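Local structure of alpha-L-rhamnosidase (Streptomyces avermitilis, 3W5M) at residues Glu753-Val758 and Lys806-Thr811; Asp810-Tyr815 and Ala838-Lys843; Asp844-Thr849 and Thr878-Gly883; Arg856-Leu861 and Asp868-Leu873. The protein releases terminal alpha-L-rhamnose from alpha-L-rhamnosides, including the citrus flavonoids naringin, rutin and hesperidin and the arabinogalactan-protein gum arabic. One frame throughout, in Å; residues are numbered along the deposited sequence.

How the contacts relate
All four contacts lie in the glycosidase domain, an (alpha/alpha)6-barrel, and follow one another along the chain except that contact 4 is nested inside the loop closed by contact 3. Contacts 1 and 2 share Asp810 and Thr811, their centres about 11 Å apart. Contact 2 passes to contact 3, about 12 Å away between centres, through the amide of Gln812, which bonds Ser848 N, and to contact 4 through Ile840, which packs on Leu857, Leu861 and Leu873. Contacts 1 and 3 come nearest the rhamnose site: the side chains of Glu753 and Trp695 are about 10 Å apart, those of Trp882 and His916 about 11 Å. Contacts 2 and 4 lie away from the annotated sites.

Contact 1 (Glu753-Val758 and Lys806-Thr811)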
loop_
_atom_site.group_PDB
_atom_site.type_symbol
_atom_site.label_atom_id
_atom_site.label_comp_id
_atom_site.label_asym_id
_atom_site.label_seq_id
_atom_site.Cartn_x
_atom_site.Cartn_y
_atom_site.Cartn_z
ATOM N N GLU A 753 25.626 -10.211 -12.589
ATOM C CA GLU A 753 25.436 -10.464 -11.161
ATOM C C GLU A 753 26.599 -10.009 -10.263
ATOM O O GLU A 753 27.670 -10.611 -10.263
ATOM C CB GLU A 753 25.133 -11.948 -10.921
ATOM C CG GLU A 753 24.938 -12.341 -9.454
ATOM C CD GLU A 753 23.519 -12.094 -8.933
ATOM O OE1 GLU A 753 22.592 -11.871 -9.754
ATOM O OE2 GLU A 753 23.327 -12.125 -7.691
ATOM N N THR A 754 26.371 -8.955 -9.484
ATOM C CA THR A 754 27.361 -8.474 -8.516
ATOM C C THR A 754 27.452 -9.402 -7.318
ATOM O O THR A 754 26.418 -9.772 -6.731
ATOM C CB THR A 754 27.018 -7.052 -8.009
ATOM O OG1 THR A 754 26.759 -6.193 -9.123
ATOM C CG2 THR A 754 28.167 -6.459 -7.144
ATOM N N PRO A 755 28.693 -9.783 -6.925
ATOM C CA PRO A 755 28.942 -10.562 -5.715
ATOM C C PRO A 755 28.275 -9.934 -4.489
ATOM O O PRO A 755 28.423 -8.739 -4.239
ATOM C CB PRO A 755 30.467 -10.532 -5.569
ATOM C CG PRO A 755 30.964 -10.333 -6.958
ATOM C CD PRO A 755 29.940 -9.483 -7.662
ATOM N N LYS A 756 27.530 -10.747 -3.750
ATOM C CA LYS A 756 26.714 -10.261 -2.643
ATOM C C LYS A 756 27.528 -9.739 -1.460
ATOM O O LYS A 756 27.029 -8.913 -0.706
ATOM C CB LYS A 756 25.695 -11.334 -2.212
ATOM C CG LYS A 756 24.690 -11.669 -3.307
ATOM C CD LYS A 756 23.896 -12.917 -2.974
ATOM C CE LYS A 756 22.771 -13.097 -3.970
ATOM N NZ LYS A 756 21.944 -14.264 -3.559
ATOM N N ASP A 757 28.777 -10.202 -1.289
ATOM C CA ASP A 757 29.636 -9.660 -0.217
ATOM C C ASP A 757 30.122 -8.228 -0.507
ATOM O O ASP A 757 30.240 -7.428 0.407
ATOM C CB ASP A 757 30.816 -10.587 0.140
ATOM C CG ASP A 757 31.682 -10.952 -1.069
ATOM O OD1 ASP A 757 31.161 -11.063 -2.199
ATOM O OD2 ASP A 757 32.901 -11.158 -0.876
ATOM N N VAL A 758 30.369 -7.906 -1.770
ATOM C CA VAL A 758 30.654 -6.526 -2.195
ATOM C C VAL A 758 29.437 -5.638 -1.866
ATOM O O VAL A 758 29.569 -4.564 -1.272
ATOM C CB VAL A 758 30.967 -6.451 -3.706
ATOM C CG1 VAL A 758 31.141 -5.012 -4.184
ATOM C CG2 VAL A 758 32.216 -7.260 -4.034
ATOM N N LYS A 806 39.647 -1.559 -10.580
ATOM C CA LYS A 806 38.649 -2.577 -10.862
ATOM C C LYS A 806 38.026 -3.046 -9.559
ATOM O O LYS A 806 38.706 -3.265 -8.568
ATOM C CB LYS A 806 39.244 -3.753 -11.644
ATOM C CG LYS A 806 38.887 -3.756 -13.124
ATOM C CD LYS A 806 39.706 -2.749 -13.917
ATOM C CE LYS A 806 39.229 -2.643 -15.356
ATOM N NZ LYS A 806 39.116 -3.967 -16.030
ATOM N N VAL A 807 36.711 -3.173 -9.562
ATOM C CA VAL A 807 36.024 -3.668 -8.392
ATOM C C VAL A 807 35.575 -5.103 -8.679
ATOM O O VAL A 807 35.173 -5.421 -9.801
ATOM C CB VAL A 807 34.834 -2.757 -8.010
ATOM C CG1 VAL A 807 34.175 -3.259 -6.733
ATOM C CG2 VAL A 807 35.314 -1.306 -7.853
ATOM N N LYS A 808 35.678 -5.933 -7.655
ATOM C CA LYS A 808 35.276 -7.337 -7.690
ATOM C C LYS A 808 33.890 -7.528 -8.307
ATOM O O LYS A 808 32.901 -6.918 -7.863
ATOM C CB LYS A 808 35.326 -7.911 -6.280
ATOM C CG LYS A 808 34.971 -9.382 -6.185
ATOM C CD LYS A 808 35.134 -9.852 -4.752
ATOM C CE LYS A 808 34.551 -11.246 -4.542
ATOM N NZ LYS A 808 34.754 -11.689 -3.128
ATOM N N GLY A 809 33.854 -8.333 -9.367
ATOM C CA GLY A 809 32.631 -8.714 -10.017
ATOM C C GLY A 809 32.560 -7.997 -11.332
ATOM O O GLY A 809 31.889 -8.462 -12.253
ATOM N N ASP A 810 33.242 -6.851 -11.404
ATOM C CA ASP A 810 33.369 -6.092 -12.633
ATOM C C ASP A 810 32.002 -5.897 -13.308
ATOM O O ASP A 810 31.886 -5.947 -14.535
ATOM C CB ASP A 810 34.404 -6.769 -13.564
ATOM C CG ASP A 810 34.914 -5.848 -14.664
ATOM O OD1 ASP A 810 35.107 -4.642 -14.411
ATOM O OD2 ASP A 810 35.135 -6.335 -15.801
ATOM N N THR A 811 30.975 -5.646 -12.488
ATOM C CA THR A 811 29.631 -5.386 -12.983
ATOM C C THR A 811 29.342 -3.894 -13.029
ATOM O O THR A 811 30.009 -3.112 -12.349
ATOM C CB THR A 811 28.561 -6.084 -12.115
ATOM O OG1 THR A 811 28.650 -5.628 -10.762
ATOM C CG2 THR A 811 28.737 -7.600 -12.141
#
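The carboxylate of Asp757 receives Lys808 NZ at its OD2, on the syn side that faces the other oxygen, in a salt bridge of 3.0 Å. The ring of Pro755 turns its CG and CD atoms to the turn across from it, CD lying 3.7 Å from Gly809 CA. Lys808 reaches the carboxylate because its chain is fully extended from a CG anti to the backbone N (chi1 -178°); on the way its CB passes Val758 CG2 at 3.9 Å, so that its methylenes cover a valine while the ammonium group meets the acid. An alanine in place of Asp757 removes the carboxylate, and the ammonium group of Lys808 would probably be left without this counter-charge and be freer to swing.

Gly809 is the third residue of a type II beta turn from Val807 to Asp810, closed by Asp810 N to Val807 O at 2.9 Å. At its phi of 108° a beta carbon would be pressed against the carbonyl O of Lys808, and it would also collide with Pro755 CD. At the buried end, Thr754 OG1 and Thr811 OG1 share a short hydrogen bond of 2.6 Å, while Thr811 CG2 packs on Glu753 O.

Pro755 and Thr811 are the N-cap residues of helices 756-777 and 812-820 respectively, and the whole is a pairing of two helix-entry loops in the (alpha/alpha)6-barrel.

Contact 2 (Asp810-Tyr815 and Ala838-Lys843)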
loop_
_atom_site.group_PDB
_atom_site.type_symbol
_atom_site.label_atom_id
_atom_site.label_comp_id
_atom_site.label_asym_id
_atom_site.label_seq_id
_atom_site.Cartn_x
_atom_site.Cartn_y
_atom_site.Cartn_z
ATOM N N ASP A 810 33.242 -6.851 -11.404
ATOM C CA ASP A 810 33.369 -6.092 -12.633
ATOM C C ASP A 810 32.002 -5.897 -13.308
ATOM O O ASP A 810 31.886 -5.947 -14.535
ATOM C CB ASP A 810 34.404 -6.769 -13.564
ATOM C CG ASP A 810 34.914 -5.848 -14.664
ATOM O OD1 ASP A 810 35.107 -4.642 -14.411
ATOM O OD2 ASP A 810 35.135 -6.335 -15.801
ATOM N N THR A 811 30.975 -5.646 -12.488
ATOM C CA THR A 811 29.631 -5.386 -12.983
ATOM C C THR A 811 29.342 -3.894 -13.029
ATOM O O THR A 811 30.009 -3.112 -12.349
ATOM C CB THR A 811 28.561 -6.084 -12.115
ATOM O OG1 THR A 811 28.650 -5.628 -10.762
ATOM C CG2 THR A 811 28.737 -7.600 -12.141
ATOM N N GLN A 812 28.348 -3.498 -13.822
ATOM C CA GLN A 812 27.913 -2.105 -13.854
ATOM C C GLN A 812 27.558 -1.651 -12.419
ATOM O O GLN A 812 28.012 -0.589 -11.965
ATOM C CB GLN A 812 26.729 -1.915 -14.818
ATOM C CG GLN A 812 27.083 -2.057 -16.292
ATOM C CD GLN A 812 25.967 -1.606 -17.215
ATOM O OE1 GLN A 812 25.047 -0.918 -16.792
ATOM N NE2 GLN A 812 26.043 -1.997 -18.485
ATOM N N SER A 813 26.791 -2.477 -11.705
ATOM C CA SER A 813 26.365 -2.165 -10.332
ATOM C C SER A 813 27.503 -2.091 -9.330
ATOM O O SER A 813 27.451 -1.260 -8.429
ATOM C CB SER A 813 25.291 -3.139 -9.843
ATOM O OG SER A 813 24.079 -2.797 -10.454
ATOM N N ALA A 814 28.534 -2.926 -9.511
ATOM C CA ALA A 814 29.749 -2.875 -8.687
ATOM C C ALA A 814 30.410 -1.499 -8.714
ATOM O O ALA A 814 30.866 -1.014 -7.677
ATOM C CB ALA A 814 30.754 -3.953 -9.098
ATOM N N TYR A 815 30.430 -0.856 -9.877
ATOM C CA TYR A 815 31.026 0.465 -9.981
ATOM C C TYR A 815 30.063 1.540 -9.528
ATOM O O TYR A 815 30.440 2.451 -8.795
ATOM C CB TYR A 815 31.505 0.720 -11.398
ATOM C CG TYR A 815 32.616 -0.235 -11.734
ATOM C CD1 TYR A 815 33.821 -0.196 -11.023
ATOM C CD2 TYR A 815 32.456 -1.203 -12.726
ATOM C CE1 TYR A 815 34.845 -1.078 -11.315
ATOM C CE2 TYR A 815 33.477 -2.097 -13.020
ATOM C CZ TYR A 815 34.657 -2.036 -12.309
ATOM O OH TYR A 815 35.674 -2.921 -12.595
ATOM N N ALA A 838 32.778 1.890 -20.004
ATOM C CA ALA A 838 33.274 0.863 -20.915
ATOM C C ALA A 838 32.306 -0.320 -20.958
ATOM O O ALA A 838 32.028 -0.858 -22.040
ATOM C CB ALA A 838 34.668 0.403 -20.500
ATOM N N LEU A 839 31.793 -0.706 -19.784
ATOM C CA LEU A 839 30.827 -1.807 -19.666
ATOM C C LEU A 839 29.485 -1.474 -20.318
ATOM O O LEU A 839 28.863 -2.349 -20.929
ATOM C CB LEU A 839 30.640 -2.244 -18.215
ATOM C CG LEU A 839 31.826 -2.799 -17.422
ATOM C CD1 LEU A 839 31.458 -2.935 -15.964
ATOM C CD2 LEU A 839 32.285 -4.152 -17.944
ATOM N N ILE A 840 29.059 -0.217 -20.193
ATOM C CA ILE A 840 27.844 0.281 -20.846
ATOM C C ILE A 840 27.997 0.292 -22.382
ATOM O O ILE A 840 27.124 -0.198 -23.116
ATOM C CB ILE A 840 27.453 1.682 -20.313
ATOM C CG1 ILE A 840 27.078 1.587 -18.816
ATOM C CG2 ILE A 840 26.321 2.285 -21.147
ATOM C CD1 ILE A 840 26.754 2.913 -18.138
ATOM N N GLU A 841 29.113 0.852 -22.856
ATOM C CA GLU A 841 29.446 0.856 -24.286
ATOM C C GLU A 841 29.453 -0.570 -24.857
ATOM O O GLU A 841 28.892 -0.808 -25.928
ATOM C CB GLU A 841 30.798 1.542 -24.518
ATOM C CG GLU A 841 31.090 1.922 -25.965
ATOM C CD GLU A 841 32.549 2.300 -26.188
ATOM O OE1 GLU A 841 33.430 1.551 -25.716
ATOM O OE2 GLU A 841 32.819 3.336 -26.839
ATOM N N ALA A 842 30.063 -1.503 -24.123
ATOM C CA ALA A 842 30.144 -2.915 -24.521
ATOM C C ALA A 842 28.779 -3.601 -24.643
ATOM O O ALA A 842 28.635 -4.576 -25.383
ATOM C CB ALA A 842 31.035 -3.695 -23.562
ATOM N N LYS A 843 27.789 -3.105 -23.904
ATOM C CA LYS A 843 26.434 -3.632 -23.974
ATOM C C LYS A 843 25.607 -2.858 -24.990
ATOM O O LYS A 843 24.375 -2.831 -24.886
ATOM C CB LYS A 843 25.766 -3.573 -22.593
ATOM C CG LYS A 843 26.284 -4.586 -21.578
ATOM C CD LYS A 843 26.795 -5.860 -22.249
ATOM C CE LYS A 843 26.500 -7.114 -21.444
ATOM N NZ LYS A 843 26.429 -6.862 -19.982
#
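The hydroxyl of Tyr815, whose ring edge meets Leu839 of the facing helix, is gripped twice: it donates to Asp810 OD1 at 2.6 Å and takes the N-H of Val807. OD1 is approached on its anti side, 15° out of the carboxylate plane, while OD2 of the same aspartate forms a salt bridge with Arg835. A tyrosine suits the place because its rim can pack as its hydroxyl bonds, and the two partners hold the ring's outer end.

Leu839 fills the angle beside that rim. Its CD1 lies near the ring plane, 3.7 Å from Tyr815 CE2, and also presses on the backbone, 3.4 Å from Asp810 O. Behind it, Thr811 is the N-cap of helix 812-820: its OG1 accepts from Ala814 N at 3.0 Å with an N-H...O angle of 147°, and the same oxygen also bonds Thr754 OG1. Helices 812-820 and 829-842 are consecutive in the (alpha/alpha)6-barrel, and this contact sets the beginning of the first against the last turns of the second.

Gln812 carries the other half. It runs past Leu839 in the opposite direction, CG against Leu839 CB at 4.0 Å, with CG anti to the carbonyl carbon (chi1 -70°) and the chain extended beyond. The Gln812 side chain crosses that of Ile840 at about a right angle, bringing CD 3.7 Å from Ile840 CG1. Glutamine can line this apolar side chain because its buried amide is satisfied at both ends, OE1 by Ser848 N and NE2 by His846 O. Lys843 adds its CG, 4.0 Å from Gln812 NE2.

Contact 3 (Asp844-Thr849 and Thr878-Gly883)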
loop_
_atom_site.group_PDB
_atom_site.type_symbol
_atom_site.label_atom_id
_atom_site.label_comp_id
_atom_site.label_asym_id
_atom_site.label_seq_id
_atom_site.Cartn_x
_atom_site.Cartn_y
_atom_site.Cartn_z
ATOM N N ASP A 844 26.276 -2.237 -25.967
ATOM C CA ASP A 844 25.627 -1.410 -27.000
ATOM C C ASP A 844 24.791 -0.262 -26.389
ATOM O O ASP A 844 23.671 0.045 -26.840
ATOM C CB ASP A 844 24.808 -2.280 -27.978
ATOM C CG ASP A 844 24.321 -1.504 -29.197
ATOM O OD1 ASP A 844 25.080 -0.652 -29.718
ATOM O OD2 ASP A 844 23.169 -1.749 -29.632
ATOM N N TRP A 845 25.381 0.369 -25.371
ATOM C CA TRP A 845 24.801 1.499 -24.653
ATOM C C TRP A 845 23.482 1.107 -23.977
ATOM O O TRP A 845 22.454 1.752 -24.187
ATOM C CB TRP A 845 24.618 2.711 -25.577
ATOM C CG TRP A 845 25.875 3.137 -26.275
ATOM C CD1 TRP A 845 26.180 2.957 -27.595
ATOM C CD2 TRP A 845 26.999 3.808 -25.686
ATOM N NE1 TRP A 845 27.425 3.484 -27.870
ATOM C CE2 TRP A 845 27.949 4.016 -26.719
ATOM C CE3 TRP A 845 27.298 4.256 -24.390
ATOM C CZ2 TRP A 845 29.179 4.656 -26.493
ATOM C CZ3 TRP A 845 28.522 4.892 -24.163
ATOM C CH2 TRP A 845 29.448 5.084 -25.213
ATOM N N HIS A 846 23.525 0.011 -23.236
ATOM C CA HIS A 846 22.394 -0.418 -22.401
ATOM C C HIS A 846 22.875 -0.624 -20.977
ATOM O O HIS A 846 23.999 -1.063 -20.738
ATOM C CB HIS A 846 21.756 -1.739 -22.882
ATOM C CG HIS A 846 21.066 -1.647 -24.211
ATOM N ND1 HIS A 846 21.744 -1.730 -25.408
ATOM C CD2 HIS A 846 19.756 -1.508 -24.531
ATOM C CE1 HIS A 846 20.887 -1.622 -26.407
ATOM N NE2 HIS A 846 19.672 -1.492 -25.904
ATOM N N LEU A 847 22.003 -0.318 -20.024
ATOM C CA LEU A 847 22.275 -0.626 -18.638
ATOM C C LEU A 847 22.238 -2.134 -18.391
ATOM O O LEU A 847 21.695 -2.887 -19.188
ATOM C CB LEU A 847 21.253 0.095 -17.730
ATOM C CG LEU A 847 19.760 -0.235 -17.858
ATOM C CD1 LEU A 847 19.412 -1.545 -17.142
ATOM C CD2 LEU A 847 18.960 0.919 -17.287
ATOM N N SER A 848 22.789 -2.574 -17.274
ATOM C CA SER A 848 22.666 -3.964 -16.891
ATOM C C SER A 848 22.287 -4.100 -15.419
ATOM O O SER A 848 22.244 -5.200 -14.865
ATOM C CB SER A 848 23.978 -4.694 -17.159
ATOM O OG SER A 848 24.909 -4.302 -16.178
ATOM N N THR A 849 22.000 -2.973 -14.791
ATOM C CA THR A 849 21.808 -2.931 -13.336
ATOM C C THR A 849 20.442 -3.474 -12.892
ATOM O O THR A 849 19.453 -3.286 -13.610
ATOM C CB THR A 849 21.926 -1.473 -12.842
ATOM O OG1 THR A 849 21.119 -0.620 -13.666
ATOM C CG2 THR A 849 23.373 -1.003 -12.991
ATOM N N THR A 878 15.554 0.373 -27.101
ATOM C CA THR A 878 15.650 -1.069 -27.262
ATOM C C THR A 878 15.943 -1.705 -25.920
ATOM O O THR A 878 16.396 -1.025 -25.008
ATOM C CB THR A 878 16.723 -1.463 -28.314
ATOM O OG1 THR A 878 17.975 -0.884 -27.936
ATOM C CG2 THR A 878 16.324 -0.948 -29.697
ATOM N N PHE A 879 15.677 -3.004 -25.789
ATOM C CA PHE A 879 15.851 -3.727 -24.502
ATOM C C PHE A 879 17.321 -3.977 -24.081
ATOM O O PHE A 879 18.147 -4.282 -24.941
ATOM C CB PHE A 879 15.101 -5.070 -24.544
ATOM C CG PHE A 879 15.459 -6.004 -23.417
ATOM C CD1 PHE A 879 16.531 -6.889 -23.532
ATOM C CD2 PHE A 879 14.739 -5.988 -22.223
ATOM C CE1 PHE A 879 16.889 -7.724 -22.476
ATOM C CE2 PHE A 879 15.100 -6.818 -21.168
ATOM C CZ PHE A 879 16.167 -7.689 -21.291
ATOM N N PRO A 880 17.654 -3.871 -22.757
ATOM C CA PRO A 880 16.862 -3.335 -21.619
ATOM C C PRO A 880 16.954 -1.817 -21.500
ATOM O O PRO A 880 18.007 -1.220 -21.790
ATOM C CB PRO A 880 17.504 -4.007 -20.402
ATOM C CG PRO A 880 18.919 -4.239 -20.815
ATOM C CD PRO A 880 18.846 -4.602 -22.270
ATOM N N SER A 881 15.850 -1.193 -21.104
ATOM C CA SER A 881 15.769 0.263 -21.017
ATOM C C SER A 881 14.438 0.665 -20.369
ATOM O O SER A 881 13.611 -0.200 -20.087
ATOM C CB SER A 881 15.932 0.918 -22.391
ATOM O OG SER A 881 14.850 0.628 -23.275
ATOM N N TRP A 882 14.272 1.956 -20.095
ATOM C CA TRP A 882 12.991 2.503 -19.690
ATOM C C TRP A 882 12.079 2.655 -20.912
ATOM O O TRP A 882 10.848 2.568 -20.804
ATOM C CB TRP A 882 13.171 3.842 -18.931
ATOM C CG TRP A 882 13.920 3.653 -17.617
ATOM C CD1 TRP A 882 13.427 3.116 -16.460
ATOM C CD2 TRP A 882 15.298 3.971 -17.348
ATOM N NE1 TRP A 882 14.409 3.068 -15.496
ATOM C CE2 TRP A 882 15.566 3.580 -16.013
ATOM C CE3 TRP A 882 16.331 4.538 -18.105
ATOM C CZ2 TRP A 882 16.833 3.743 -15.413
ATOM C CZ3 TRP A 882 17.580 4.699 -17.512
ATOM C CH2 TRP A 882 17.817 4.305 -16.183
ATOM N N GLY A 883 12.687 2.887 -22.078
ATOM C CA GLY A 883 11.950 3.118 -23.302
ATOM C C GLY A 883 11.306 1.832 -23.814
ATOM O O GLY A 883 10.210 1.860 -24.371
HETATM O O HOH W 1 19.454 0.887 -21.356
#
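Hydrogen bonds first: His846 NE2 and Thr878 OG1 are 2.7 Å apart, either able to donate, with the hydroxyl near the plane of the imidazole at its edge. The other ring nitrogen, ND1, bonds Lys843 O, so the ring is held from two sides. A water accepts from Leu847 N and donates to Pro880 O at 2.6 Å. Within the second loop Ser881 OG donates to Thr878 O from above the carbonyl plane and caps Tyr884 N.

Carbonyl oxygens also face carbon. His846 CD2 lies 3.2 Å from Phe879 O, and Pro880 O sits at the ring edge, a polarised C-H being suited to such neighbours.

Apolar packing closes the other end. Leu847, its CG between the backbone N and the carbonyl carbon (chi1 62°), lays CD2 over one face of Trp882, 4.0 Å from the centroid of the six-membered ring, a CH-pi contact. Pro880, after a cis peptide bond, sets CG 3.5 Å from Leu847 O.

A phenylalanine in place of His846 is likely to leave Thr878 OG1 and Lys843 O each without this mate. Two loops lacking regular structure are therefore joined by directed polar links, one through water, backed by a single aromatic face.

Contact 4 (Arg856-Leu861 and Asp868-Leu873); sequences RLLPVL and DVAYRL
Leu873 CD1 touches two leucines of the facing helix, Leu861 CD1 at 3.7 Å and Leu857 CD2 at 3.9 Å, crossing both side chains at about a right angle. Beside them Leu861 CD1 rests on Val869 CG1, also at 3.9 Å, and Leu858 lays CD2 on the backbone of Ala870, 3.7 Å from its O. Branched methyl ends interlock here, whereas at Ala870 a single CB lets the chains come close: the CA atoms of Leu858 and Ala870 are 5.3 Å apart.

Leu857 and Leu861 reach Leu873 CD1 from different first torsions: Leu857 has CG anti to the backbone N (chi1 172°), whereas Leu861 has it anti to the carbonyl carbon (chi1 -74°).

Further out, the segment axes run nearly antiparallel, at 152° and 8.8 Å, as in a helical hairpin joined by a short turn. Pro859, without an N-H, kinks the first helix where the bond to the preceding turn is missing, and its CB is directed away from the other helix. Ile840 of helix 829-842 touches Leu857, Leu861 and Leu873, and Leu836 touches Leu861; Trp925 touches both Leu858 and Ala870.

With every touching residue buried and apolar, cohesion between the two helices comes from dispersion and the exclusion of water, with no polar bond between the two segments to fix their direction.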
loop_
_atom_site.group_PDB
_atom_site.type_symbol
_atom_site.label_atom_id
_atom_site.label_comp_id
_atom_site.label_asym_id
_atom_site.label_seq_id
_atom_site.Cartn_x
_atom_site.Cartn_y
_atom_site.Cartn_z
ATOM N N ARG A 856 21.052 4.543 -8.596
ATOM C CA ARG A 856 22.303 5.309 -8.476
ATOM C C ARG A 856 23.063 5.457 -9.801
ATOM O O ARG A 856 24.059 6.179 -9.876
ATOM C CB ARG A 856 23.200 4.673 -7.384
ATOM C CG ARG A 856 22.541 4.580 -6.002
ATOM C CD ARG A 856 23.338 3.776 -4.976
ATOM N NE ARG A 856 22.695 3.791 -3.650
ATOM C CZ ARG A 856 22.919 4.700 -2.696
ATOM N NH1 ARG A 856 23.793 5.684 -2.881
ATOM N NH2 ARG A 856 22.261 4.627 -1.541
ATOM N N LEU A 857 22.590 4.799 -10.857
ATOM C CA LEU A 857 23.359 4.737 -12.122
ATOM C C LEU A 857 23.466 6.080 -12.859
ATOM O O LEU A 857 24.568 6.558 -13.162
ATOM C CB LEU A 857 22.772 3.641 -13.053
ATOM C CG LEU A 857 23.260 3.493 -14.512
ATOM C CD1 LEU A 857 24.682 2.956 -14.557
ATOM C CD2 LEU A 857 22.325 2.574 -15.292
ATOM N N LEU A 858 22.336 6.703 -13.168
ATOM C CA LEU A 858 22.391 7.959 -13.893
ATOM C C LEU A 858 23.046 9.057 -13.038
ATOM O O LEU A 858 23.847 9.854 -13.568
ATOM C CB LEU A 858 21.029 8.388 -14.481
ATOM C CG LEU A 858 20.331 7.530 -15.563
ATOM C CD1 LEU A 858 19.277 8.327 -16.311
ATOM C CD2 LEU A 858 21.321 6.934 -16.568
ATOM N N PRO A 859 22.736 9.111 -11.718
ATOM C CA PRO A 859 23.456 10.082 -10.852
ATOM C C PRO A 859 25.006 9.914 -10.835
ATOM O O PRO A 859 25.733 10.909 -10.972
ATOM C CB PRO A 859 22.861 9.810 -9.462
ATOM C CG PRO A 859 21.469 9.359 -9.766
ATOM C CD PRO A 859 21.636 8.456 -10.978
ATOM N N VAL A 860 25.491 8.687 -10.687
ATOM C CA VAL A 860 26.941 8.402 -10.737
ATOM C C VAL A 860 27.551 8.818 -12.080
ATOM O O VAL A 860 28.615 9.459 -12.121
ATOM C CB VAL A 860 27.226 6.936 -10.410
ATOM C CG1 VAL A 860 28.584 6.494 -10.924
ATOM C CG2 VAL A 860 27.122 6.705 -8.912
ATOM N N LEU A 861 26.868 8.481 -13.173
ATOM C CA LEU A 861 27.297 8.895 -14.510
ATOM C C LEU A 861 27.434 10.424 -14.605
ATOM O O LEU A 861 28.410 10.919 -15.144
ATOM C CB LEU A 861 26.364 8.342 -15.605
ATOM C CG LEU A 861 26.463 6.852 -15.936
ATOM C CD1 LEU A 861 25.335 6.467 -16.886
ATOM C CD2 LEU A 861 27.811 6.517 -16.570
ATOM N N ASP A 868 26.250 12.970 -20.829
ATOM C CA ASP A 868 25.951 12.548 -22.203
ATOM C C ASP A 868 25.603 11.052 -22.313
ATOM O O ASP A 868 24.673 10.690 -23.035
ATOM C CB ASP A 868 27.093 12.930 -23.160
ATOM C CG ASP A 868 28.422 12.279 -22.789
ATOM O OD1 ASP A 868 28.560 11.748 -21.666
ATOM O OD2 ASP A 868 29.333 12.300 -23.637
ATOM N N VAL A 869 26.347 10.218 -21.587
ATOM C CA VAL A 869 26.100 8.782 -21.453
ATOM C C VAL A 869 24.797 8.509 -20.688
ATOM O O VAL A 869 24.066 7.564 -20.993
ATOM C CB VAL A 869 27.261 8.097 -20.720
ATOM C CG1 VAL A 869 26.959 6.637 -20.403
ATOM C CG2 VAL A 869 28.540 8.193 -21.549
ATOM N N ALA A 870 24.519 9.334 -19.684
ATOM C CA ALA A 870 23.275 9.187 -18.926
ATOM C C ALA A 870 22.106 9.403 -19.862
ATOM O O ALA A 870 21.155 8.613 -19.843
ATOM C CB ALA A 870 23.231 10.162 -17.757
ATOM N N TYR A 871 22.184 10.436 -20.698
ATOM C CA TYR A 871 21.125 10.709 -21.657
ATOM C C TYR A 871 20.963 9.564 -22.648
ATOM O O TYR A 871 19.846 9.262 -23.056
ATOM C CB TYR A 871 21.362 12.020 -22.385
ATOM C CG TYR A 871 20.732 13.224 -21.704
ATOM C CD1 TYR A 871 19.348 13.447 -21.779
ATOM C CD2 TYR A 871 21.518 14.148 -20.991
ATOM C CE1 TYR A 871 18.772 14.543 -21.168
ATOM C CE2 TYR A 871 20.947 15.254 -20.380
ATOM C CZ TYR A 871 19.574 15.442 -20.473
ATOM O OH TYR A 871 18.991 16.525 -19.898
ATOM N N ARG A 872 22.074 8.931 -23.017
ATOM C CA ARG A 872 22.042 7.840 -23.990
ATOM C C ARG A 872 21.199 6.690 -23.438
ATOM O O ARG A 872 20.301 6.175 -24.121
ATOM C CB ARG A 872 23.463 7.366 -24.327
ATOM C CG ARG A 872 23.551 6.405 -25.509
ATOM C CD ARG A 872 23.426 7.107 -26.863
ATOM N NE ARG A 872 23.849 6.232 -27.963
ATOM C CZ ARG A 872 25.097 6.147 -28.426
ATOM N NH1 ARG A 872 26.071 6.885 -27.904
ATOM N NH2 ARG A 872 25.379 5.320 -29.422
ATOM N N LEU A 873 21.489 6.321 -22.196
ATOM C CA LEU A 873 20.693 5.346 -21.465
ATOM C C LEU A 873 19.247 5.784 -21.304
ATOM O O LEU A 873 18.332 4.974 -21.466
ATOM C CB LEU A 873 21.302 5.056 -20.096
ATOM C CG LEU A 873 22.682 4.418 -20.137
ATOM C CD1 LEU A 873 23.114 4.123 -18.728
ATOM C CD2 LEU A 873 22.649 3.144 -20.970
#